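Local coordinates for protein prolyl oligopeptidase (PDB 1YR2) that probably hydrolyses oligopeptides after proline, and less readily after alanine, as a serine endopeptidase of the prolyl oligopeptidase family, at residues E99-A104 with F510-D515; I478-D483 with N561-R566; G568-G573 with A711-F716. All blocks are in the same frame, centred on the assembly; numbering follows the deposited sequence.

Contact 1. Residues E99-A104 with F510-D515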
# COMPACT_ATOMS: atom_id res chain seq x y z
N GLU A 99 5.55 23.75 -1.44
CA GLU A 99 4.31 23.71 -0.65
C GLU A 99 3.08 23.92 -1.55
O GLU A 99 2.07 23.28 -1.35
CB GLU A 99 4.27 24.74 0.46
CG GLU A 99 3.02 24.63 1.34
CD GLU A 99 2.94 25.67 2.46
OE1 GLU A 99 2.75 26.89 2.19
OE2 GLU A 99 3.06 25.27 3.66
N LYS A 100 3.21 24.85 -2.49
CA LYS A 100 2.12 25.16 -3.41
C LYS A 100 1.84 23.95 -4.34
O LYS A 100 0.68 23.65 -4.59
CB LYS A 100 2.48 26.38 -4.24
CG LYS A 100 1.43 26.84 -5.23
CD LYS A 100 1.94 28.07 -6.01
CE LYS A 100 1.27 28.19 -7.39
NZ LYS A 100 -0.05 28.85 -7.30
N ARG A 101 2.89 23.34 -4.87
CA ARG A 101 2.70 22.18 -5.72
C ARG A 101 2.01 21.06 -4.95
O ARG A 101 1.04 20.46 -5.45
CB ARG A 101 4.02 21.67 -6.31
CG ARG A 101 3.83 20.64 -7.41
CD ARG A 101 3.26 21.27 -8.66
NE ARG A 101 2.67 20.32 -9.58
CZ ARG A 101 1.37 19.97 -9.60
NH1 ARG A 101 0.51 20.35 -8.63
NH2 ARG A 101 0.96 19.14 -10.52
N MET A 102 2.48 20.76 -3.74
CA MET A 102 1.96 19.63 -2.99
C MET A 102 0.49 19.85 -2.61
O MET A 102 -0.30 18.96 -2.79
CB MET A 102 2.73 19.33 -1.73
CG MET A 102 2.22 18.03 -1.10
SD MET A 102 3.35 17.38 -0.01
CE MET A 102 2.36 15.82 0.61
N LYS A 103 0.16 21.04 -2.12
CA LYS A 103 -1.22 21.36 -1.80
C LYS A 103 -2.11 21.07 -3.04
O LYS A 103 -3.19 20.53 -2.91
CB LYS A 103 -1.34 22.84 -1.41
CG LYS A 103 -0.93 23.18 0.04
CD LYS A 103 -1.36 24.64 0.43
CE LYS A 103 -0.74 25.08 1.76
NZ LYS A 103 -0.61 26.60 1.88
N ALA A 104 -1.66 21.42 -4.22
CA ALA A 104 -2.50 21.31 -5.40
C ALA A 104 -2.69 19.84 -5.85
O ALA A 104 -3.66 19.55 -6.55
CB ALA A 104 -1.95 22.13 -6.52
N PHE A 510 6.16 12.39 -3.29
CA PHE A 510 7.17 12.07 -4.32
C PHE A 510 6.85 12.78 -5.63
O PHE A 510 7.76 13.27 -6.31
CB PHE A 510 7.36 10.59 -4.54
CG PHE A 510 7.94 9.88 -3.32
CD1 PHE A 510 8.80 10.54 -2.42
CD2 PHE A 510 7.61 8.58 -3.07
CE1 PHE A 510 9.27 9.89 -1.26
CE2 PHE A 510 8.11 7.91 -1.93
CZ PHE A 510 8.92 8.57 -1.03
N MET A 511 5.57 12.90 -5.93
CA MET A 511 5.14 13.58 -7.16
C MET A 511 5.51 15.06 -7.17
O MET A 511 5.78 15.65 -8.23
CB MET A 511 3.65 13.42 -7.35
CG MET A 511 3.12 13.85 -8.71
SD MET A 511 3.76 12.75 -10.03
CE MET A 511 3.93 13.95 -11.17
N THR A 512 5.48 15.67 -5.99
CA THR A 512 5.87 17.07 -5.84
C THR A 512 7.33 17.24 -6.31
O THR A 512 7.65 18.21 -7.01
CB THR A 512 5.71 17.51 -4.34
OG1 THR A 512 4.35 17.41 -3.94
CG2 THR A 512 6.13 19.00 -4.11
N TRP A 513 8.21 16.35 -5.86
CA TRP A 513 9.61 16.40 -6.26
C TRP A 513 9.75 16.20 -7.77
O TRP A 513 10.41 16.99 -8.42
CB TRP A 513 10.43 15.34 -5.54
CG TRP A 513 11.86 15.28 -5.81
CD1 TRP A 513 12.50 14.48 -6.69
CD2 TRP A 513 12.89 16.05 -5.15
NE1 TRP A 513 13.85 14.71 -6.63
CE2 TRP A 513 14.12 15.66 -5.69
CE3 TRP A 513 12.87 17.01 -4.14
CZ2 TRP A 513 15.33 16.17 -5.26
CZ3 TRP A 513 14.10 17.53 -3.69
CH2 TRP A 513 15.30 17.12 -4.26
N ILE A 514 9.12 15.16 -8.30
CA ILE A 514 9.23 14.84 -9.74
C ILE A 514 8.67 15.96 -10.61
O ILE A 514 9.28 16.35 -11.63
CB ILE A 514 8.52 13.53 -10.02
CG1 ILE A 514 9.15 12.37 -9.20
CG2 ILE A 514 8.49 13.27 -11.55
CD1 ILE A 514 8.20 11.21 -8.96
N ASP A 515 7.52 16.52 -10.21
CA ASP A 515 6.91 17.61 -10.95
C ASP A 515 7.44 18.98 -10.57
O ASP A 515 6.86 20.02 -10.95
CB ASP A 515 5.41 17.54 -10.87
CG ASP A 515 4.74 18.36 -11.97
OD1 ASP A 515 5.26 18.43 -13.11
OD2 ASP A 515 3.70 18.97 -11.77
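Thr512 lies against the start of the Met102 side chain, its OG1 3.3 Å from Met102 CB and its CG2 facing the next residue back, with 4.1 Å between Thr512 CG2 and Arg101 CB. The hydroxyl is not held across the contact: its hydrogen-bond partner is the carbonyl of Ala508, one turn earlier in its own helix. The helices come close here, Met102 CA and Thr512 CA being 5.5 Å apart. Helix 95-105 comes before the first propeller strand in the chain, yet it packs on helix 508-514 of the alpha/beta-hydrolase domain, joining parts of the chain on either side of the propeller. Where helix 508-514 ends, Asp515 forms a salt bridge with Arg101. Arg101 CG stands anti to the backbone N (chi1 -168°) and the chain bends at chi2, bringing two nitrogens side-on to one oxygen: NE lies 2.8 Å and NH2 3.0 Å from Asp515 OD2, the NE bond being the straighter (156° at the hydrogen). That oxygen sits in the guanidinium plane, yet the carboxylate is turned 69° from it. A methionine in place of Arg101 would probably leave Asp515 OD2 without its two donors and Thr453, a further partner of NH2, without that bond.

Contact 2. Residues I478-D483 with N561-R566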
# COMPACT_ATOMS: atom_id res chain seq x y z
N ILE A 478 13.15 4.35 -11.47
CA ILE A 478 13.60 5.74 -11.67
C ILE A 478 12.47 6.46 -12.37
O ILE A 478 11.98 6.00 -13.42
CB ILE A 478 14.85 5.72 -12.57
CG1 ILE A 478 15.99 5.00 -11.87
CG2 ILE A 478 15.32 7.16 -12.89
CD1 ILE A 478 17.04 4.56 -12.82
N VAL A 479 12.04 7.59 -11.83
CA VAL A 479 10.84 8.25 -12.27
C VAL A 479 11.18 9.68 -12.54
O VAL A 479 11.72 10.37 -11.69
CB VAL A 479 9.75 8.22 -11.17
CG1 VAL A 479 8.44 8.76 -11.74
CG2 VAL A 479 9.55 6.83 -10.67
N ARG A 480 10.91 10.12 -13.75
CA ARG A 480 11.29 11.48 -14.16
C ARG A 480 10.26 12.06 -15.10
O ARG A 480 9.69 11.35 -15.93
CB ARG A 480 12.59 11.43 -14.93
CG ARG A 480 13.80 11.21 -14.05
CD ARG A 480 15.09 10.98 -14.80
NE ARG A 480 15.08 9.71 -15.53
CZ ARG A 480 16.17 9.21 -16.10
NH1 ARG A 480 17.31 9.87 -16.03
NH2 ARG A 480 16.11 8.07 -16.77
N ARG A 481 10.04 13.35 -14.97
CA ARG A 481 9.30 14.07 -15.97
C ARG A 481 10.04 14.05 -17.33
O ARG A 481 11.25 13.92 -17.38
CB ARG A 481 9.07 15.49 -15.45
CG ARG A 481 7.94 16.24 -16.13
CD ARG A 481 7.67 17.53 -15.38
NE ARG A 481 8.88 18.36 -15.30
CZ ARG A 481 9.01 19.44 -14.55
NH1 ARG A 481 8.04 19.78 -13.73
NH2 ARG A 481 10.14 20.14 -14.56
N LYS A 482 9.28 14.18 -18.42
CA LYS A 482 9.80 14.00 -19.77
C LYS A 482 10.65 15.19 -20.30
O LYS A 482 11.18 15.14 -21.42
CB LYS A 482 8.66 13.66 -20.77
CG LYS A 482 8.15 12.26 -20.63
CD LYS A 482 7.12 11.88 -21.69
CE LYS A 482 6.70 10.41 -21.49
NZ LYS A 482 5.55 10.14 -22.38
N ASP A 483 10.78 16.25 -19.51
CA ASP A 483 11.83 17.23 -19.76
C ASP A 483 13.23 16.80 -19.28
O ASP A 483 14.21 17.43 -19.61
CB ASP A 483 11.47 18.63 -19.21
CG ASP A 483 11.27 18.67 -17.73
OD1 ASP A 483 10.90 17.65 -17.09
OD2 ASP A 483 11.46 19.73 -17.11
N ASN A 561 25.68 6.25 -13.89
CA ASN A 561 24.90 6.02 -15.09
C ASN A 561 24.16 7.26 -15.58
O ASN A 561 23.29 7.17 -16.43
CB ASN A 561 23.98 4.82 -14.89
CG ASN A 561 24.76 3.55 -14.84
OD1 ASN A 561 25.03 2.97 -15.90
ND2 ASN A 561 25.28 3.18 -13.65
N GLY A 562 24.56 8.42 -15.06
CA GLY A 562 24.05 9.68 -15.56
C GLY A 562 22.66 10.12 -15.17
O GLY A 562 22.12 11.10 -15.75
N VAL A 563 22.05 9.45 -14.17
CA VAL A 563 20.76 9.92 -13.63
C VAL A 563 20.91 11.11 -12.70
O VAL A 563 20.05 11.99 -12.70
CB VAL A 563 20.04 8.81 -12.86
CG1 VAL A 563 18.71 9.29 -12.32
CG2 VAL A 563 19.83 7.61 -13.75
N THR A 564 22.02 11.16 -11.97
CA THR A 564 22.25 12.11 -10.87
C THR A 564 23.65 12.70 -10.91
O THR A 564 24.60 11.96 -11.10
CB THR A 564 22.10 11.33 -9.55
OG1 THR A 564 20.83 10.66 -9.58
CG2 THR A 564 22.06 12.27 -8.32
N PRO A 565 23.80 14.00 -10.67
CA PRO A 565 25.15 14.57 -10.53
C PRO A 565 25.86 14.01 -9.33
O PRO A 565 25.23 13.57 -8.36
CB PRO A 565 24.90 16.08 -10.37
CG PRO A 565 23.50 16.33 -10.80
CD PRO A 565 22.75 15.03 -10.58
N ARG A 566 27.18 14.02 -9.39
CA ARG A 566 28.02 13.57 -8.29
C ARG A 566 27.60 14.14 -6.93
O ARG A 566 27.57 13.41 -5.92
CB ARG A 566 29.49 13.93 -8.57
CG ARG A 566 30.48 13.47 -7.51
CD ARG A 566 30.43 11.99 -7.27
NE ARG A 566 31.21 11.56 -6.11
CZ ARG A 566 30.78 11.52 -4.85
NH1 ARG A 566 29.55 11.91 -4.52
NH2 ARG A 566 31.63 11.11 -3.91
O HOH W 1 18.16 12.29 -14.64
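This is a small, buried apolar contact supplemented by a water bridge, between an antiparallel strand of the hydrolase-domain sheet and the loop that leads from helix 544-560 to strand 569-574. The backbones stay apart, with Ile478 CA and Val563 CA, the nearest pair, separated by 8.5 Å; side chains span the interval. Val563 supplies both of its methyls. Its CG1 stands anti to the backbone N (chi1 -179°) and reaches Ile478 CG2 at 4.0 Å, the two branched side chains meeting at a slant. The same Val563 CG1 is 4.0 Å from Arg480 NH1, and Val563 CG2 is scarcely farther from that nitrogen, so NH1 is the guanidinium atom that rests, obliquely, against both methyls. Ile478 CG2 also lies over one face of the Arg480 guanidinium, 3.5 Å above its plane and displaced toward the rim. The group is thus packed by carbon while its polar edge remains in use: in that plane, Arg480 NH1 donates to a water at 2.9 Å, and the water donates in turn to Val563 O at 2.7 Å. Arg480 NH2 is paired with Glu462 on the adjoining strand 459-467, a salt bridge that helps fix how the guanidinium is turned. Trp557 and Leu558 of helix 544-560 extend the apolar surroundings, touching Ile478 and Val563 respectively. Strand 519-523, helix 544-560 and strand 569-574 form a beta-alpha-beta crossover that passes over strand 490-493, the usual connection of the alpha/beta-hydrolase fold; its return loop here packs on the antiparallel strand 473-481.

Contact 3. Residues G568-G573 with A711-F716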
# COMPACT_ATOMS: atom_id res chain seq x y z
N GLY A 568 24.58 15.69 -6.30
CA GLY A 568 23.15 15.93 -6.36
C GLY A 568 22.27 14.81 -5.85
O GLY A 568 21.10 14.77 -6.20
N LEU A 569 22.80 13.91 -5.04
CA LEU A 569 22.00 12.81 -4.48
C LEU A 569 21.48 13.09 -3.06
O LEU A 569 22.26 13.38 -2.13
CB LEU A 569 22.83 11.51 -4.48
CG LEU A 569 22.12 10.24 -4.07
CD1 LEU A 569 20.88 9.96 -4.89
CD2 LEU A 569 23.09 9.10 -4.16
N ALA A 570 20.17 13.04 -2.89
CA ALA A 570 19.54 13.10 -1.57
C ALA A 570 18.88 11.76 -1.26
O ALA A 570 18.39 11.08 -2.16
CB ALA A 570 18.47 14.17 -1.53
N ILE A 571 18.82 11.39 0.03
CA ILE A 571 18.21 10.12 0.41
C ILE A 571 17.19 10.33 1.50
O ILE A 571 17.34 11.22 2.33
CB ILE A 571 19.28 9.10 0.88
CG1 ILE A 571 20.25 9.72 1.91
CG2 ILE A 571 20.03 8.61 -0.31
CD1 ILE A 571 21.20 8.70 2.59
N GLU A 572 16.12 9.54 1.47
CA GLU A 572 15.05 9.67 2.48
C GLU A 572 14.64 8.25 2.84
O GLU A 572 14.69 7.34 2.00
CB GLU A 572 13.86 10.43 1.86
CG GLU A 572 12.81 10.84 2.88
CD GLU A 572 11.65 11.73 2.35
OE1 GLU A 572 11.79 12.41 1.30
OE2 GLU A 572 10.58 11.73 3.00
N GLY A 573 14.17 8.10 4.08
CA GLY A 573 13.63 6.85 4.56
C GLY A 573 13.01 7.07 5.92
O GLY A 573 13.31 8.07 6.57
N ALA A 711 12.31 21.15 0.54
CA ALA A 711 13.05 22.40 0.37
C ALA A 711 14.50 22.22 0.85
O ALA A 711 15.43 22.70 0.19
CB ALA A 711 12.38 23.51 1.17
N PHE A 712 14.68 21.56 1.99
CA PHE A 712 16.03 21.27 2.53
C PHE A 712 16.81 20.40 1.54
O PHE A 712 17.92 20.73 1.11
CB PHE A 712 15.88 20.60 3.89
CG PHE A 712 17.16 20.36 4.63
CD1 PHE A 712 17.82 19.16 4.50
CD2 PHE A 712 17.62 21.27 5.54
CE1 PHE A 712 18.97 18.93 5.25
CE2 PHE A 712 18.78 21.05 6.30
CZ PHE A 712 19.44 19.90 6.16
N LEU A 713 16.23 19.29 1.15
CA LEU A 713 16.90 18.41 0.18
C LEU A 713 17.17 19.12 -1.17
O LEU A 713 18.23 18.91 -1.78
CB LEU A 713 16.08 17.13 -0.07
CG LEU A 713 15.77 16.29 1.18
CD1 LEU A 713 14.98 15.01 0.80
CD2 LEU A 713 17.05 15.92 1.94
N ALA A 714 16.22 19.90 -1.66
CA ALA A 714 16.42 20.67 -2.90
C ALA A 714 17.56 21.67 -2.80
O ALA A 714 18.34 21.82 -3.71
CB ALA A 714 15.16 21.45 -3.26
N HIS A 715 17.61 22.37 -1.69
CA HIS A 715 18.63 23.41 -1.46
C HIS A 715 20.03 22.78 -1.56
O HIS A 715 20.89 23.27 -2.29
CB HIS A 715 18.43 24.02 -0.09
CG HIS A 715 19.35 25.17 0.19
ND1 HIS A 715 19.25 26.37 -0.47
CD2 HIS A 715 20.40 25.28 1.03
CE1 HIS A 715 20.19 27.19 -0.03
NE2 HIS A 715 20.90 26.56 0.89
N PHE A 716 20.20 21.60 -0.94
CA PHE A 716 21.51 20.98 -0.85
C PHE A 716 21.85 20.07 -2.05
O PHE A 716 23.00 19.65 -2.18
CB PHE A 716 21.65 20.27 0.51
CG PHE A 716 21.87 21.24 1.61
CD1 PHE A 716 23.09 21.91 1.70
CD2 PHE A 716 20.85 21.57 2.49
CE1 PHE A 716 23.28 22.92 2.66
CE2 PHE A 716 21.04 22.55 3.47
CZ PHE A 716 22.25 23.22 3.56
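Residues 568-573 and 711-716 come closest at Ala570 and Leu713, whose CA atoms are 6.2 Å apart, a short separation consistent with the small side chain of Ala570. Ala570 CB points at the helix and meets Leu713 twice: it is 4.1 Å from Leu713 CB and equally far from Leu713 CD2, so the methyl rests against the base of the leucine and one of its branches. The other branch goes to a different residue. Leu713 CG is set anti to the carbonyl carbon (chi1 -57°), and from there Leu713 CD1 comes within 4.1 Å of Glu572 OE1. Two residues on from Ala570, the glutamate runs out extended and crosses the leucine at about a right angle. Ile571, between them, directs its side chain away from this helix to helix 576-587, where it packs on Ile581, Val584 and Thr585. The strand is therefore covered by helices on opposite faces, as expected in the three-layer alpha/beta-hydrolase fold. Near its end the strand carries Gly573, the first glycine of a GxSxG sequence consistent with the nucleophile elbow of this family. Between Ala570 and Leu713 the chemistry is purely aliphatic, while Glu572 presents a carboxylate oxygen to a methyl that can offer it no hydrogen bond; the association across these segments therefore rests on van der Waals packing and burial, not on directional bonds.

In the fold
From the N terminus, residues 99-104 come first and wait 405 residues for their partner: contact 1 closes a loop that contains all seven four-stranded propeller sheets and ties helix 95-105 to helix 508-514. Residues 478-483 lie inside that loop, but their partner 561-566 follows 510-515, so contacts 1 and 2 cross; they also touch, Asp515 OD1 being 3.1 Å from Arg481 NH1 in a salt bridge. Contact 3 opens after both have closed and brings helix 699-717 back to the central sheet, which contact 2 also reaches. Trp513 of contact 1 packs on residues 713-714 of helix 699-717, and Thr564 of contact 2 on Leu569.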